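PDB 3LDU: putative methylase from Clostridium difficile, which probably methylates guanine bases of ribosomal RNA and here holds a bound GTP in its methyltransferase domain. Local coordinates for residues Ala357-Lys362 / Phe372-Gly377; Gly16-Leu21 / Thr35-Ile40. All blocks are in the same frame, centred on the assembly; numbering follows the deposited sequence.

Interaction 1 (Ala357-Lys362 / Phe372-Gly377)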
ATOM      1  N   ALA A 357     -25.256  -0.991  -5.975  1.00 27.56           N
ATOM      2  CA  ALA A 357     -24.116  -0.155  -6.311  1.00 26.32           C
ATOM      3  C   ALA A 357     -23.904  -0.073  -7.818  1.00 30.27           C
ATOM      4  O   ALA A 357     -24.261  -0.994  -8.563  1.00 29.12           O
ATOM      5  CB  ALA A 357     -22.840  -0.665  -5.619  1.00 27.71           C
ATOM      6  N   ASP A 358     -23.320   1.040  -8.256  1.00 25.28           N
ATOM      7  CA  ASP A 358     -22.865   1.185  -9.627  1.00 29.66           C
ATOM      8  C   ASP A 358     -21.780   0.147  -9.930  1.00 31.10           C
ATOM      9  O   ASP A 358     -21.791  -0.488 -10.986  1.00 33.75           O
ATOM     10  CB  ASP A 358     -22.313   2.597  -9.849  1.00 29.84           C
ATOM     11  CG  ASP A 358     -21.636   2.752 -11.196  1.00 37.67           C
ATOM     12  OD1 ASP A 358     -22.272   2.417 -12.213  1.00 39.05           O
ATOM     13  OD2 ASP A 358     -20.470   3.205 -11.240  1.00 32.72           O
ATOM     14  N   LYS A 359     -20.843  -0.015  -8.994  1.00 23.84           N
ATOM     15  CA  LYS A 359     -19.786  -1.007  -9.123  1.00 27.27           C
ATOM     16  C   LYS A 359     -19.520  -1.642  -7.769  1.00 30.12           C
ATOM     17  O   LYS A 359     -19.708  -1.011  -6.730  1.00 25.97           O
ATOM     18  CB  LYS A 359     -18.503  -0.367  -9.638  1.00 26.81           C
ATOM     19  CG  LYS A 359     -18.612   0.209 -11.030  1.00 34.06           C
ATOM     20  CD  LYS A 359     -17.234   0.659 -11.518  1.00 42.15           C
ATOM     21  CE  LYS A 359     -17.317   1.369 -12.863  1.00 49.03           C
ATOM     22  NZ  LYS A 359     -17.952   2.713 -12.746  1.00 54.65           N
ATOM     23  N   LYS A 360     -19.089  -2.895  -7.792  1.00 26.94           N
ATOM     24  CA  LYS A 360     -18.707  -3.609  -6.583  1.00 29.54           C
ATOM     25  C   LYS A 360     -17.335  -4.205  -6.878  1.00 31.08           C
ATOM     26  O   LYS A 360     -17.203  -5.031  -7.781  1.00 34.01           O
ATOM     27  CB  LYS A 360     -19.715  -4.717  -6.296  1.00 35.52           C
ATOM     28  CG  LYS A 360     -19.367  -5.631  -5.138  1.00 39.75           C
ATOM     29  CD  LYS A 360     -20.471  -6.665  -4.943  1.00 52.21           C
ATOM     30  CE  LYS A 360     -20.093  -7.731  -3.925  1.00 61.22           C
ATOM     31  NZ  LYS A 360     -21.228  -8.665  -3.646  1.00 64.91           N
ATOM     32  N   ARG A 361     -16.309  -3.777  -6.145  1.00 24.16           N
ATOM     33  CA  ARG A 361     -14.959  -4.256  -6.414  0.50 27.01           C
ATOM     34  C   ARG A 361     -14.429  -5.127  -5.285  1.00 29.71           C
ATOM     35  O   ARG A 361     -14.493  -4.756  -4.108  1.00 27.10           O
ATOM     36  CB  ARG A 361     -14.021  -3.081  -6.681  0.50 27.78           C
ATOM     37  CG  ARG A 361     -14.421  -2.255  -7.899  0.50 33.30           C
ATOM     38  CD  ARG A 361     -13.451  -1.123  -8.123  0.50 29.50           C
ATOM     39  NE  ARG A 361     -13.880  -0.189  -9.165  0.50 23.69           N
ATOM     40  CZ  ARG A 361     -13.181   0.056 -10.266  0.50 31.36           C
ATOM     41  NH1 ARG A 361     -13.612   0.937 -11.152  0.50 21.23           N
ATOM     42  NH2 ARG A 361     -12.033  -0.576 -10.474  0.50 42.03           N
ATOM     43  N   LYS A 362     -13.913  -6.297  -5.651  1.00 26.97           N
ATOM     44  CA  LYS A 362     -13.365  -7.212  -4.658  1.00 30.39           C
ATOM     45  C   LYS A 362     -11.964  -6.764  -4.252  1.00 31.19           C
ATOM     46  O   LYS A 362     -11.092  -6.576  -5.104  1.00 26.31           O
ATOM     47  CB  LYS A 362     -13.335  -8.645  -5.198  1.00 35.84           C
ATOM     48  CG  LYS A 362     -12.698  -9.636  -4.236  1.00 42.24           C
ATOM     49  CD  LYS A 362     -12.739 -11.068  -4.769  1.00 55.02           C
ATOM     50  CE  LYS A 362     -14.168 -11.553  -4.971  1.00 65.02           C
ATOM     51  NZ  LYS A 362     -14.229 -13.028  -5.198  1.00 69.95           N
ATOM     52  N   PHE A 372     -15.766  -3.238  -2.180  1.00 22.26           N
ATOM     53  CA  PHE A 372     -15.917  -1.786  -2.171  1.00 21.06           C
ATOM     54  C   PHE A 372     -17.144  -1.486  -3.023  1.00 23.98           C
ATOM     55  O   PHE A 372     -17.124  -1.709  -4.231  1.00 23.95           O
ATOM     56  CB  PHE A 372     -14.672  -1.145  -2.785  1.00 19.46           C
ATOM     57  CG  PHE A 372     -14.600   0.356  -2.633  1.00 23.67           C
ATOM     58  CD1 PHE A 372     -14.912   0.975  -1.427  1.00 23.69           C
ATOM     59  CD2 PHE A 372     -14.190   1.142  -3.696  1.00 24.42           C
ATOM     60  CE1 PHE A 372     -14.814   2.357  -1.289  1.00 22.71           C
ATOM     61  CE2 PHE A 372     -14.096   2.519  -3.572  1.00 24.90           C
ATOM     62  CZ  PHE A 372     -14.402   3.127  -2.368  1.00 21.80           C
ATOM     63  N   PHE A 373     -18.213  -1.020  -2.381  1.00 20.28           N
ATOM     64  CA  PHE A 373     -19.474  -0.703  -3.057  1.00 21.79           C
ATOM     65  C   PHE A 373     -19.519   0.779  -3.416  1.00 22.64           C
ATOM     66  O   PHE A 373     -19.445   1.637  -2.543  1.00 23.39           O
ATOM     67  CB  PHE A 373     -20.628  -1.030  -2.135  1.00 24.13           C
ATOM     68  CG  PHE A 373     -20.734  -2.481  -1.783  1.00 24.67           C
ATOM     69  CD1 PHE A 373     -21.450  -3.350  -2.591  1.00 28.86           C
ATOM     70  CD2 PHE A 373     -20.127  -2.976  -0.642  1.00 22.43           C
ATOM     71  CE1 PHE A 373     -21.559  -4.693  -2.269  1.00 27.55           C
ATOM     72  CE2 PHE A 373     -20.235  -4.316  -0.306  1.00 26.99           C
ATOM     73  CZ  PHE A 373     -20.955  -5.173  -1.122  1.00 25.52           C
ATOM     74  N   GLN A 374     -19.672   1.078  -4.700  1.00 21.51           N
ATOM     75  CA  GLN A 374     -19.504   2.444  -5.188  1.00 19.97           C
ATOM     76  C   GLN A 374     -20.851   2.992  -5.628  1.00 25.94           C
ATOM     77  O   GLN A 374     -21.541   2.363  -6.424  1.00 25.78           O
ATOM     78  CB  GLN A 374     -18.539   2.441  -6.375  1.00 18.72           C
ATOM     79  CG  GLN A 374     -17.196   1.852  -5.996  1.00 20.17           C
ATOM     80  CD  GLN A 374     -16.232   1.707  -7.162  1.00 28.53           C
ATOM     81  OE1 GLN A 374     -15.312   0.894  -7.110  1.00 43.46           O
ATOM     82  NE2 GLN A 374     -16.429   2.498  -8.211  1.00 28.54           N
ATOM     83  N   TYR A 375     -21.205   4.167  -5.116  1.00 21.43           N
ATOM     84  CA  TYR A 375     -22.491   4.802  -5.419  1.00 23.59           C
ATOM     85  C   TYR A 375     -22.299   6.250  -5.858  1.00 26.05           C
ATOM     86  O   TYR A 375     -22.614   7.172  -5.100  1.00 28.66           O
ATOM     87  CB  TYR A 375     -23.393   4.793  -4.194  1.00 23.08           C
ATOM     88  CG  TYR A 375     -23.786   3.435  -3.676  1.00 25.61           C
ATOM     89  CD1 TYR A 375     -24.984   2.843  -4.068  1.00 25.13           C
ATOM     90  CD2 TYR A 375     -22.976   2.747  -2.775  1.00 23.52           C
ATOM     91  CE1 TYR A 375     -25.362   1.601  -3.580  1.00 27.26           C
ATOM     92  CE2 TYR A 375     -23.341   1.497  -2.285  1.00 23.86           C
ATOM     93  CZ  TYR A 375     -24.537   0.928  -2.694  1.00 28.72           C
ATOM     94  OH  TYR A 375     -24.913  -0.309  -2.214  1.00 30.11           O
ATOM     95  N   PRO A 376     -21.781   6.461  -7.078  1.00 29.54           N
ATOM     96  CA  PRO A 376     -21.669   7.830  -7.594  1.00 29.78           C
ATOM     97  C   PRO A 376     -23.048   8.451  -7.717  1.00 32.89           C
ATOM     98  O   PRO A 376     -24.013   7.735  -8.003  1.00 34.96           O
ATOM     99  CB  PRO A 376     -21.042   7.638  -8.985  1.00 31.56           C
ATOM    100  CG  PRO A 376     -21.276   6.182  -9.324  1.00 36.68           C
ATOM    101  CD  PRO A 376     -21.203   5.472  -8.006  1.00 35.32           C
ATOM    102  N   GLY A 377     -23.139   9.758  -7.488  1.00 30.31           N
ATOM    103  CA  GLY A 377     -24.409  10.461  -7.527  1.00 32.12           C
ATOM    104  C   GLY A 377     -25.016  10.454  -8.915  1.00 41.55           C
ATOM    105  O   GLY A 377     -24.336  10.138  -9.891  1.00 39.41           O
TER
HETATM  106  O   HOH W   1     -18.428   3.927  -9.450  1.00 33.67           O

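Interaction 2 (Gly16-Leu21 / Thr35-Ile40)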
ATOM      1  N   GLY A  16      -6.690  -6.673  -6.266  1.00 27.13           N
ATOM      2  CA  GLY A  16      -7.695  -5.653  -6.525  1.00 30.11           C
ATOM      3  C   GLY A  16      -7.095  -4.252  -6.542  1.00 26.45           C
ATOM      4  O   GLY A  16      -7.746  -3.290  -6.940  1.00 28.87           O
HETATM    5  N   MSE A  17      -5.839  -4.151  -6.125  1.00 23.85           N
HETATM    6  CA  MSE A  17      -5.113  -2.878  -6.097  1.00 23.71           C
HETATM    7  C   MSE A  17      -4.203  -2.644  -7.312  1.00 23.54           C
HETATM    8  O   MSE A  17      -3.617  -1.560  -7.445  1.00 21.96           O
HETATM    9  CB  MSE A  17      -4.270  -2.785  -4.826  1.00 31.02           C
HETATM   10  CG  MSE A  17      -5.079  -2.861  -3.569  1.00 42.91           C
HETATM   11 SE   MSE A  17      -5.830  -1.113  -3.184  0.80 43.33          SE
HETATM   12  CE  MSE A  17      -7.316  -0.981  -4.484  1.00 26.24           C
ATOM     13  N   GLU A  18      -4.101  -3.645  -8.188  1.00 21.59           N
ATOM     14  CA  GLU A  18      -3.161  -3.604  -9.318  1.00 24.07           C
ATOM     15  C   GLU A  18      -3.384  -2.430 -10.269  1.00 22.66           C
ATOM     16  O   GLU A  18      -2.425  -1.813 -10.733  1.00 23.81           O
ATOM     17  CB  GLU A  18      -3.200  -4.912 -10.117  1.00 27.81           C
ATOM     18  CG  GLU A  18      -2.826  -6.146  -9.320  1.00 29.27           C
ATOM     19  CD  GLU A  18      -4.014  -6.808  -8.637  1.00 33.66           C
ATOM     20  OE1 GLU A  18      -5.111  -6.202  -8.569  1.00 29.23           O
ATOM     21  OE2 GLU A  18      -3.844  -7.946  -8.159  1.00 37.76           O
ATOM     22  N   LYS A  19      -4.646  -2.121 -10.567  1.00 21.99           N
ATOM     23  CA  LYS A  19      -4.954  -1.016 -11.471  1.00 21.57           C
ATOM     24  C   LYS A  19      -4.552   0.342 -10.886  1.00 21.92           C
ATOM     25  O   LYS A  19      -4.014   1.191 -11.593  1.00 23.03           O
ATOM     26  CB  LYS A  19      -6.452  -1.002 -11.808  1.00 26.70           C
ATOM     27  CG  LYS A  19      -6.759  -1.146 -13.279  1.00 52.70           C
ATOM     28  CD  LYS A  19      -6.364  -2.515 -13.794  1.00 59.61           C
ATOM     29  CE  LYS A  19      -7.365  -3.005 -14.830  1.00 64.37           C
ATOM     30  NZ  LYS A  19      -8.741  -3.080 -14.256  1.00 66.66           N
HETATM   31  N   MSE A  20      -4.826   0.550  -9.596  1.00 20.79           N
HETATM   32  CA  MSE A  20      -4.460   1.802  -8.948  0.50 19.58           C
HETATM   33  C   MSE A  20      -2.953   1.933  -8.869  1.00 17.38           C
HETATM   34  O   MSE A  20      -2.415   2.998  -9.135  1.00 21.70           O
HETATM   35  CB  MSE A  20      -5.032   1.903  -7.538  0.50 16.46           C
HETATM   36  CG  MSE A  20      -6.524   2.111  -7.506  0.50 18.52           C
HETATM   37 SE   MSE A  20      -7.507   0.472  -7.770  0.50 30.99          SE
HETATM   38  CE  MSE A  20      -6.226  -0.888  -8.182  0.50 64.62           C
ATOM     39  N   LEU A  21      -2.282   0.851  -8.491  1.00 19.15           N
ATOM     40  CA  LEU A  21      -0.806   0.870  -8.403  1.00 19.70           C
ATOM     41  C   LEU A  21      -0.174   1.114  -9.777  1.00 20.83           C
ATOM     42  O   LEU A  21       0.777   1.878  -9.913  1.00 17.65           O
ATOM     43  CB  LEU A  21      -0.283  -0.436  -7.814  1.00 18.85           C
ATOM     44  CG  LEU A  21       1.245  -0.584  -7.670  1.00 23.73           C
ATOM     45  CD1 LEU A  21       1.884   0.650  -7.007  1.00 23.57           C
ATOM     46  CD2 LEU A  21       1.546  -1.822  -6.870  1.00 21.19           C
ATOM     47  N   THR A  35       1.946  -7.076 -15.416  1.00 26.44           N
ATOM     48  CA  THR A  35       0.910  -6.921 -14.391  1.00 31.25           C
ATOM     49  C   THR A  35       0.358  -8.297 -14.035  1.00 35.40           C
ATOM     50  O   THR A  35      -0.154  -9.011 -14.895  1.00 34.23           O
ATOM     51  CB  THR A  35      -0.246  -6.014 -14.858  1.00 36.96           C
ATOM     52  OG1 THR A  35       0.261  -4.717 -15.195  1.00 39.82           O
ATOM     53  CG2 THR A  35      -1.288  -5.865 -13.752  1.00 36.50           C
ATOM     54  N   GLU A  36       0.493  -8.679 -12.773  1.00 25.89           N
ATOM     55  CA  GLU A  36       0.042  -9.987 -12.326  1.00 31.58           C
ATOM     56  C   GLU A  36      -0.773  -9.790 -11.073  1.00 29.31           C
ATOM     57  O   GLU A  36      -0.725  -8.721 -10.469  1.00 30.92           O
ATOM     58  CB  GLU A  36       1.229 -10.885 -11.994  1.00 30.81           C
ATOM     59  CG  GLU A  36       2.141 -11.175 -13.151  1.00 44.52           C
ATOM     60  CD  GLU A  36       3.402 -11.871 -12.697  1.00 50.24           C
ATOM     61  OE1 GLU A  36       4.243 -11.204 -12.054  1.00 43.43           O
ATOM     62  OE2 GLU A  36       3.541 -13.084 -12.968  1.00 53.75           O
ATOM     63  N   ASP A  37      -1.523 -10.815 -10.679  1.00 29.84           N
ATOM     64  CA  ASP A  37      -2.265 -10.740  -9.429  1.00 31.76           C
ATOM     65  C   ASP A  37      -1.276 -10.433  -8.304  1.00 26.37           C
ATOM     66  O   ASP A  37      -0.330 -11.196  -8.071  1.00 29.95           O
ATOM     67  CB  ASP A  37      -2.979 -12.061  -9.136  1.00 35.50           C
ATOM     68  CG  ASP A  37      -4.171 -12.301 -10.041  1.00 45.64           C
ATOM     69  OD1 ASP A  37      -4.805 -11.316 -10.474  1.00 40.09           O
ATOM     70  OD2 ASP A  37      -4.480 -13.480 -10.309  1.00 53.11           O
ATOM     71  N   GLY A  38      -1.485  -9.306  -7.632  1.00 25.53           N
ATOM     72  CA  GLY A  38      -0.708  -8.967  -6.453  1.00 27.32           C
ATOM     73  C   GLY A  38       0.686  -8.393  -6.685  1.00 27.58           C
ATOM     74  O   GLY A  38       1.400  -8.136  -5.719  1.00 24.56           O
ATOM     75  N   ARG A  39       1.098  -8.182  -7.933  1.00 26.93           N
ATOM     76  CA  ARG A  39       2.415  -7.581  -8.179  0.50 29.63           C
ATOM     77  C   ARG A  39       2.598  -6.961  -9.563  1.00 28.59           C
ATOM     78  O   ARG A  39       2.251  -7.565 -10.581  1.00 32.53           O
ATOM     79  CB  ARG A  39       3.552  -8.571  -7.881  0.50 34.33           C
ATOM     80  CG  ARG A  39       3.428  -9.930  -8.553  0.50 37.23           C
ATOM     81  CD  ARG A  39       4.766 -10.674  -8.545  0.50 42.31           C
ATOM     82  NE  ARG A  39       5.360 -10.733  -7.210  0.50 47.99           N
ATOM     83  CZ  ARG A  39       6.605 -11.126  -6.951  0.50 51.77           C
ATOM     84  NH1 ARG A  39       7.410 -11.506  -7.936  0.50 50.94           N
ATOM     85  NH2 ARG A  39       7.049 -11.136  -5.701  0.50 51.93           N
ATOM     86  N   ILE A  40       3.154  -5.755  -9.586  1.00 23.82           N
ATOM     87  CA  ILE A  40       3.479  -5.076 -10.830  1.00 19.54           C
ATOM     88  C   ILE A  40       5.000  -5.068 -11.003  1.00 23.38           C
ATOM     89  O   ILE A  40       5.734  -4.755 -10.063  1.00 25.21           O
ATOM     90  CB  ILE A  40       2.999  -3.599 -10.804  1.00 24.94           C
ATOM     91  CG1 ILE A  40       1.505  -3.505 -10.461  1.00 28.50           C
ATOM     92  CG2 ILE A  40       3.265  -2.935 -12.135  1.00 23.14           C
ATOM     93  CD1 ILE A  40       0.628  -4.166 -11.487  1.00 29.36           C
TER
HETATM   94  O   HOH W   2      -6.000  -9.283  -8.707  1.00 38.64           O

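Interaction 1 (Ala357-Lys362 / Phe372-Gly377)
Arg361 and Gln374 point to the same side of an antiparallel hairpin, where matching first torsions, CG anti to the carbonyl carbon (chi1 -61° and -58°), and extended chains carry guanidinium and carboxamide together with their planes nearly coplanar. Arg361 NE approaches Gln374 OE1 at 2.7 Å in a bent, weak bond; this Arg361 conformer is one of two deposited, which leaves bond and coplanarity tentative. The other end of the amide is tied differently: Gln374 NE2 donates to a water that donates in turn to Asp358 OD2. A bend at chi4 (71°) turns the Lys359 ammonium back onto the same oxygen, NZ to Asp358 OD2 3.0 Å, in a salt bridge. One carboxylate oxygen thus holds its neighbouring lysine and, through water, the partner strand.

Arg361 and Phe372 form a hydrogen-bonded pair, with Phe372 N to Arg361 O at 2.8 Å and the reciprocal Arg361 N to Phe372 O bond beside it. Near the open end the register slips. Gln374 N donates to Lys359 O while Asp358 N reaches Gln374 O at 2.9 Å, so two residues face one: a classic beta bulge. Pro376 packs its ring against the bulge, CD to Asp358 CB 3.6 Å. On the other face, the extended lysine chain lies alongside the phenylalanine, Lys360 CD to Phe373 CE1 3.5 Å. Ala357 CA sits over one face of the Tyr375 ring as a CH-pi contact, 3.9 Å from the centroid.

Strand 359-365 is an edge strand of the Rossmann-like methyltransferase sheet, and strand 368-375 joins it to strand 339-344 through backbone bonds of Phe373 with Leu342 and Tyr375 with Tyr340. Helix 349-353 packs on Phe373 and Tyr375; the Tyr375 OH is hydrogen-bonded to Gln355 O, while Leu190 meets Phe372.

Interaction 2 (Gly16-Leu21 / Thr35-Ile40)
Thr35 and Glu18 open a helix-to-turn contact in the ferredoxin-like domain, where the type II beta turn Glu36-Arg39 between strands 31-36 and 39-44 meets the N-terminal part of helix 18-27. Thr35 contributes a loose methyl contact, CG2 to Glu18 CB 4.2 Å. At Glu36 the carbonyl takes over: its O lies 3.5 Å from Glu18 CG and also accepts the turn's own bond from Arg39 N.

Asp37 brings a second acidic group, its OD1 4.2 Å from Glu18 OE2. A water donates to both oxygens, which should ease the repulsion between them, and a glycerol, probably from the crystallisation liquor, also bonds Asp37 OD1. Gly38 supplies the direct polar link: its N donates at 2.8 Å, nearly straight, to the anti lone pair of Glu18 OE2, the one away from OE1. The positive phi of Gly38 (79°) belongs to the third position of the turn.

Beyond the turn, Ile40 gives the contact its apolar base. Its CD1 lies 4.1 Å from Glu18 CB, and its CG1 meets Leu21 CD2 at 4.0 Å, the two side chains running antiparallel to one another. The carboxylate that spans helix and turn is steadied from its own side too, with Gly16 N donating to Glu18 OE1 at 2.8 Å on the syn side, 29° out of the carboxylate plane.

Interaction 2 belongs to the N-terminal ferredoxin-like domain, far earlier in the sequence than interaction 1, yet the fold brings them to 19 Å between centres. Their nearest atoms are about 4 Å from each other. Leu190 lies between the two contacts: it touches Phe372 of interaction 1 and, in the conformers given, Arg361 and also Met20, on the helix of interaction 2. Helix 181-189 touches Met17 and, in that same conformer, Met20. Interaction 1 is the one nearer the nucleotide, with the Phe372 side chain about 12 Å from the bound GTP and about 8 Å from the side chain of Ile179, a GTP-binding residue; interaction 2 lies away from that site.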